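Local coordinates for periplasmic cell division protein (SufI) (Aquifex aeolicus, PDB 6SYY) that probably oxidises its substrates with bound copper ions, as a multicopper oxidase with a methionine-rich loop that has a role in catalysis, at residues L44-L56 with I231-V243. Residues are numbered along the deposited sequence; the frame is centred on the assembly and turned at random.
Sequences LSKQSLNIPGYFL and ILVNLTPNPYMDV
Leu49 is the main bump here: its CD1 drops into a hollow lined by Val233, Asn234 and Pro239, 3.6 Å from Val233 CG1, while CD2 faces the sulfur of Met241. With CG anti to the backbone N (chi1 174°), the leucine's forked end turns into this hollow, though its CB does not point there. Beside it, Gln47 and Ser48 pair in parallel with Pro239 and Tyr240, Tyr240 N giving a 2.8 Å bond to Gln47 O. Ser48 CA sits over one face of the Tyr240 ring in a CH-pi contact, 3.9 Å from the centroid; ring CD2 meets Lys46 CB. A serine in place of Tyr240 would probably leave a gap beneath Ser48 and Lys46 and deprive Arg367 of its cation-pi partner. The type I' hairpin turn at Asn234-Leu235, with Thr236, grips Asn50 by three bonds: N to Thr236 OG1 (3.0 Å), O from Asn234 ND2, ND2 to Asn234 O; the amide planes stand 81° apart. Asn234 also bonds Pro202 and Ile204. Asn238 ND2 holds Leu44 O; Lys46 crosses that amide at about a right angle, NZ weakly bonding OD1. Far from the coppers, strand 47-48 thus edges 239-244 of a cupredoxin-like domain, beside 361-370; onward, 54-56 joins 94-98 in another sheet, bridging the two.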
loop_
_atom_site.group_PDB
_atom_site.type_symbol
_atom_site.label_atom_id
_atom_site.label_comp_id
_atom_site.label_asym_id
_atom_site.label_seq_id
_atom_site.Cartn_x
_atom_site.Cartn_y
_atom_site.Cartn_z
ATOM N N LEU A 44 10.377 3.341 -26.368
ATOM C CA LEU A 44 11.272 2.466 -25.616
ATOM C C LEU A 44 10.862 1.004 -25.765
ATOM O O LEU A 44 9.694 0.661 -25.583
ATOM C CB LEU A 44 11.289 2.859 -24.136
ATOM C CG LEU A 44 12.201 2.040 -23.219
ATOM C CD1 LEU A 44 13.652 2.156 -23.656
ATOM C CD2 LEU A 44 12.044 2.473 -21.772
ATOM N N SER A 45 11.833 0.153 -26.096
ATOM C CA SER A 45 11.583 -1.277 -26.212
ATOM C C SER A 45 11.045 -1.834 -24.896
ATOM O O SER A 45 11.258 -1.272 -23.818
ATOM C CB SER A 45 12.863 -2.023 -26.601
ATOM O OG SER A 45 13.455 -1.481 -27.769
ATOM N N LYS A 46 10.326 -2.950 -24.998
ATOM C CA LYS A 46 9.910 -3.677 -23.807
ATOM C C LYS A 46 11.131 -4.053 -22.972
ATOM O O LYS A 46 12.163 -4.474 -23.503
ATOM C CB LYS A 46 9.134 -4.936 -24.199
ATOM C CG LYS A 46 7.676 -4.953 -23.780
ATOM C CD LYS A 46 6.860 -3.985 -24.605
ATOM C CE LYS A 46 5.374 -4.171 -24.360
ATOM N NZ LYS A 46 4.584 -3.132 -25.073
ATOM N N GLN A 47 11.013 -3.896 -21.657
ATOM C CA GLN A 47 12.093 -4.191 -20.728
ATOM C C GLN A 47 11.686 -5.347 -19.823
ATOM O O GLN A 47 10.518 -5.461 -19.439
ATOM C CB GLN A 47 12.450 -2.957 -19.882
ATOM C CG GLN A 47 12.959 -1.755 -20.680
ATOM C CD GLN A 47 14.323 -1.997 -21.306
ATOM O OE1 GLN A 47 15.233 -2.520 -20.661
ATOM N NE2 GLN A 47 14.468 -1.619 -22.572
ATOM N N SER A 48 12.648 -6.206 -19.491
ATOM C CA SER A 48 12.384 -7.300 -18.563
ATOM C C SER A 48 12.024 -6.753 -17.185
ATOM O O SER A 48 12.717 -5.882 -16.648
ATOM C CB SER A 48 13.604 -8.212 -18.468
ATOM O OG SER A 48 13.449 -9.159 -17.430
ATOM N N LEU A 49 10.935 -7.265 -16.614
ATOM C CA LEU A 49 10.470 -6.778 -15.322
ATOM C C LEU A 49 11.543 -6.967 -14.259
ATOM O O LEU A 49 12.038 -8.077 -14.050
ATOM C CB LEU A 49 9.192 -7.503 -14.905
ATOM C CG LEU A 49 8.738 -7.142 -13.489
ATOM C CD1 LEU A 49 8.209 -5.724 -13.455
ATOM C CD2 LEU A 49 7.706 -8.119 -12.963
ATOM N N ASN A 50 11.904 -5.877 -13.594
ATOM C CA ASN A 50 12.826 -5.961 -12.475
ATOM C C ASN A 50 12.137 -6.632 -11.295
ATOM O O ASN A 50 10.993 -6.308 -10.966
ATOM C CB ASN A 50 13.317 -4.564 -12.093
ATOM C CG ASN A 50 14.104 -4.554 -10.798
ATOM O OD1 ASN A 50 15.163 -5.173 -10.699
ATOM N ND2 ASN A 50 13.596 -3.834 -9.799
ATOM N N ILE A 51 12.817 -7.591 -10.681
ATOM C CA ILE A 51 12.361 -8.232 -9.451
ATOM C C ILE A 51 13.237 -7.714 -8.318
ATOM O O ILE A 51 14.456 -7.928 -8.343
ATOM C CB ILE A 51 12.431 -9.766 -9.536
ATOM C CG1 ILE A 51 11.498 -10.298 -10.626
ATOM C CG2 ILE A 51 12.087 -10.384 -8.186
ATOM C CD1 ILE A 51 10.058 -9.899 -10.438
ATOM N N PRO A 52 12.678 -7.027 -7.324
ATOM C CA PRO A 52 13.519 -6.460 -6.265
ATOM C C PRO A 52 14.250 -7.549 -5.499
ATOM O O PRO A 52 13.816 -8.703 -5.448
ATOM C CB PRO A 52 12.516 -5.725 -5.364
ATOM C CG PRO A 52 11.300 -5.529 -6.211
ATOM C CD PRO A 52 11.256 -6.708 -7.133
ATOM N N GLY A 53 15.383 -7.176 -4.919
ATOM C CA GLY A 53 16.042 -8.050 -3.976
ATOM C C GLY A 53 15.195 -8.238 -2.733
ATOM O O GLY A 53 14.216 -7.533 -2.489
ATOM N N TYR A 54 15.559 -9.234 -1.936
ATOM C CA TYR A 54 14.842 -9.491 -0.700
ATOM C C TYR A 54 15.812 -9.484 0.471
ATOM O O TYR A 54 17.015 -9.722 0.318
ATOM C CB TYR A 54 14.077 -10.819 -0.754
ATOM C CG TYR A 54 14.943 -12.055 -0.815
ATOM C CD1 TYR A 54 15.447 -12.515 -2.026
ATOM C CD2 TYR A 54 15.236 -12.777 0.335
ATOM C CE1 TYR A 54 16.229 -13.650 -2.087
ATOM C CE2 TYR A 54 16.017 -13.909 0.285
ATOM C CZ TYR A 54 16.510 -14.343 -0.928
ATOM O OH TYR A 54 17.287 -15.475 -0.982
ATOM N N PHE A 55 15.272 -9.195 1.648
ATOM C CA PHE A 55 16.071 -9.149 2.864
ATOM C C PHE A 55 15.302 -9.852 3.966
ATOM O O PHE A 55 14.170 -9.471 4.278
ATOM C CB PHE A 55 16.399 -7.707 3.260
ATOM C CG PHE A 55 17.190 -7.599 4.523
ATOM C CD1 PHE A 55 18.509 -8.009 4.563
ATOM C CD2 PHE A 55 16.615 -7.091 5.675
ATOM C CE1 PHE A 55 19.244 -7.914 5.726
ATOM C CE2 PHE A 55 17.343 -6.993 6.841
ATOM C CZ PHE A 55 18.658 -7.406 6.867
ATOM N N LEU A 56 15.908 -10.885 4.537
ATOM C CA LEU A 56 15.316 -11.608 5.655
ATOM C C LEU A 56 15.615 -10.823 6.926
ATOM O O LEU A 56 16.717 -10.899 7.477
ATOM C CB LEU A 56 15.865 -13.026 5.715
ATOM C CG LEU A 56 15.843 -13.746 4.365
ATOM C CD1 LEU A 56 16.460 -15.123 4.477
ATOM C CD2 LEU A 56 14.427 -13.840 3.829
ATOM N N ILE A 231 4.108 4.604 -16.918
ATOM C CA ILE A 231 3.764 3.573 -15.944
ATOM C C ILE A 231 4.973 2.685 -15.708
ATOM O O ILE A 231 5.652 2.266 -16.652
ATOM C CB ILE A 231 2.557 2.747 -16.416
ATOM C CG1 ILE A 231 1.411 3.677 -16.802
ATOM C CG2 ILE A 231 2.113 1.796 -15.317
ATOM C CD1 ILE A 231 0.889 4.513 -15.644
ATOM N N LEU A 232 5.245 2.394 -14.439
ATOM C CA LEU A 232 6.372 1.568 -14.045
ATOM C C LEU A 232 5.885 0.446 -13.144
ATOM O O LEU A 232 4.940 0.614 -12.369
ATOM C CB LEU A 232 7.450 2.378 -13.307
ATOM C CG LEU A 232 8.246 3.442 -14.070
ATOM C CD1 LEU A 232 7.432 4.699 -14.293
ATOM C CD2 LEU A 232 9.514 3.774 -13.311
ATOM N N VAL A 233 6.530 -0.709 -13.265
ATOM C CA VAL A 233 6.338 -1.822 -12.345
ATOM C C VAL A 233 7.707 -2.178 -11.792
ATOM O O VAL A 233 8.610 -2.548 -12.551
ATOM C CB VAL A 233 5.683 -3.033 -13.023
ATOM C CG1 VAL A 233 5.319 -4.074 -11.984
ATOM C CG2 VAL A 233 4.459 -2.610 -13.815
ATOM N N ASN A 234 7.867 -2.043 -10.477
ATOM C CA ASN A 234 9.157 -2.266 -9.830
ATOM C C ASN A 234 10.242 -1.409 -10.476
ATOM O O ASN A 234 11.361 -1.865 -10.714
ATOM C CB ASN A 234 9.533 -3.746 -9.866
ATOM C CG ASN A 234 8.431 -4.628 -9.338
ATOM O OD1 ASN A 234 7.576 -4.174 -8.578
ATOM N ND2 ASN A 234 8.439 -5.897 -9.738
ATOM N N LEU A 235 9.891 -0.154 -10.769
ATOM C CA LEU A 235 10.777 0.799 -11.440
ATOM C C LEU A 235 11.215 0.302 -12.814
ATOM O O LEU A 235 12.335 0.577 -13.251
ATOM C CB LEU A 235 12.003 1.137 -10.584
ATOM C CG LEU A 235 11.793 2.157 -9.467
ATOM C CD1 LEU A 235 13.127 2.591 -8.911
ATOM C CD2 LEU A 235 11.003 3.362 -9.966
ATOM N N THR A 236 10.340 -0.425 -13.507
ATOM C CA THR A 236 10.615 -0.884 -14.862
ATOM C C THR A 236 9.604 -0.260 -15.811
ATOM O O THR A 236 8.393 -0.506 -15.668
ATOM C CB THR A 236 10.561 -2.408 -14.965
ATOM O OG1 THR A 236 11.339 -2.987 -13.912
ATOM C CG2 THR A 236 11.108 -2.871 -16.311
ATOM N N PRO A 237 10.037 0.540 -16.783
ATOM C CA PRO A 237 9.097 1.085 -17.766
ATOM C C PRO A 237 8.788 0.076 -18.861
ATOM O O PRO A 237 9.659 -0.677 -19.304
ATOM C CB PRO A 237 9.850 2.294 -18.329
ATOM C CG PRO A 237 11.286 1.884 -18.235
ATOM C CD PRO A 237 11.407 1.043 -16.985
ATOM N N ASN A 238 7.530 0.078 -19.297
ATOM C CA ASN A 238 7.060 -0.778 -20.379
ATOM C C ASN A 238 7.528 -2.225 -20.192
ATOM O O ASN A 238 8.250 -2.764 -21.036
ATOM C CB ASN A 238 7.520 -0.231 -21.724
ATOM C CG ASN A 238 6.834 -0.906 -22.901
ATOM O OD1 ASN A 238 5.761 -1.491 -22.754
ATOM N ND2 ASN A 238 7.453 -0.824 -24.077
ATOM N N PRO A 239 7.153 -2.873 -19.094
ATOM C CA PRO A 239 7.765 -4.159 -18.752
ATOM C C PRO A 239 7.080 -5.366 -19.385
ATOM O O PRO A 239 5.909 -5.341 -19.768
ATOM C CB PRO A 239 7.635 -4.200 -17.222
ATOM C CG PRO A 239 6.407 -3.408 -16.936
ATOM C CD PRO A 239 6.257 -2.384 -18.031
ATOM N N TYR A 240 7.858 -6.438 -19.494
ATOM C CA TYR A 240 7.362 -7.756 -19.846
ATOM C C TYR A 240 7.912 -8.763 -18.847
ATOM O O TYR A 240 8.938 -8.533 -18.202
ATOM C CB TYR A 240 7.763 -8.173 -21.277
ATOM C CG TYR A 240 9.244 -8.484 -21.468
ATOM C CD1 TYR A 240 9.769 -9.739 -21.151
ATOM C CD2 TYR A 240 10.113 -7.529 -21.988
ATOM C CE1 TYR A 240 11.122 -10.022 -21.324
ATOM C CE2 TYR A 240 11.466 -7.807 -22.170
ATOM C CZ TYR A 240 11.963 -9.053 -21.834
ATOM O OH TYR A 240 13.302 -9.328 -22.014
ATOM N N MET A 241 7.227 -9.897 -18.739
ATOM C CA MET A 241 7.752 -11.033 -17.997
ATOM C C MET A 241 7.344 -12.311 -18.707
ATOM O O MET A 241 6.178 -12.466 -19.082
ATOM C CB MET A 241 7.247 -11.049 -16.549
ATOM C CG MET A 241 7.666 -12.281 -15.751
ATOM S SD MET A 241 7.185 -12.205 -14.012
ATOM C CE MET A 241 7.560 -13.878 -13.495
ATOM N N ASP A 242 8.304 -13.209 -18.905
ATOM C CA ASP A 242 7.986 -14.544 -19.384
ATOM C C ASP A 242 7.403 -15.365 -18.245
ATOM O O ASP A 242 7.889 -15.315 -17.110
ATOM C CB ASP A 242 9.228 -15.244 -19.933
ATOM C CG ASP A 242 9.799 -14.557 -21.153
ATOM O OD1 ASP A 242 9.274 -13.503 -21.562
ATOM O OD2 ASP A 242 10.783 -15.084 -21.705
ATOM N N VAL A 243 6.350 -16.117 -18.552
ATOM C CA VAL A 243 5.714 -16.993 -17.582
ATOM C C VAL A 243 5.563 -18.373 -18.201
ATOM O O VAL A 243 5.620 -18.546 -19.420
ATOM C CB VAL A 243 4.339 -16.466 -17.118
ATOM C CG1 VAL A 243 4.474 -15.069 -16.526
ATOM C CG2 VAL A 243 3.356 -16.473 -18.272
HETATM O O HOH W 1 11.231 -10.504 -16.962
#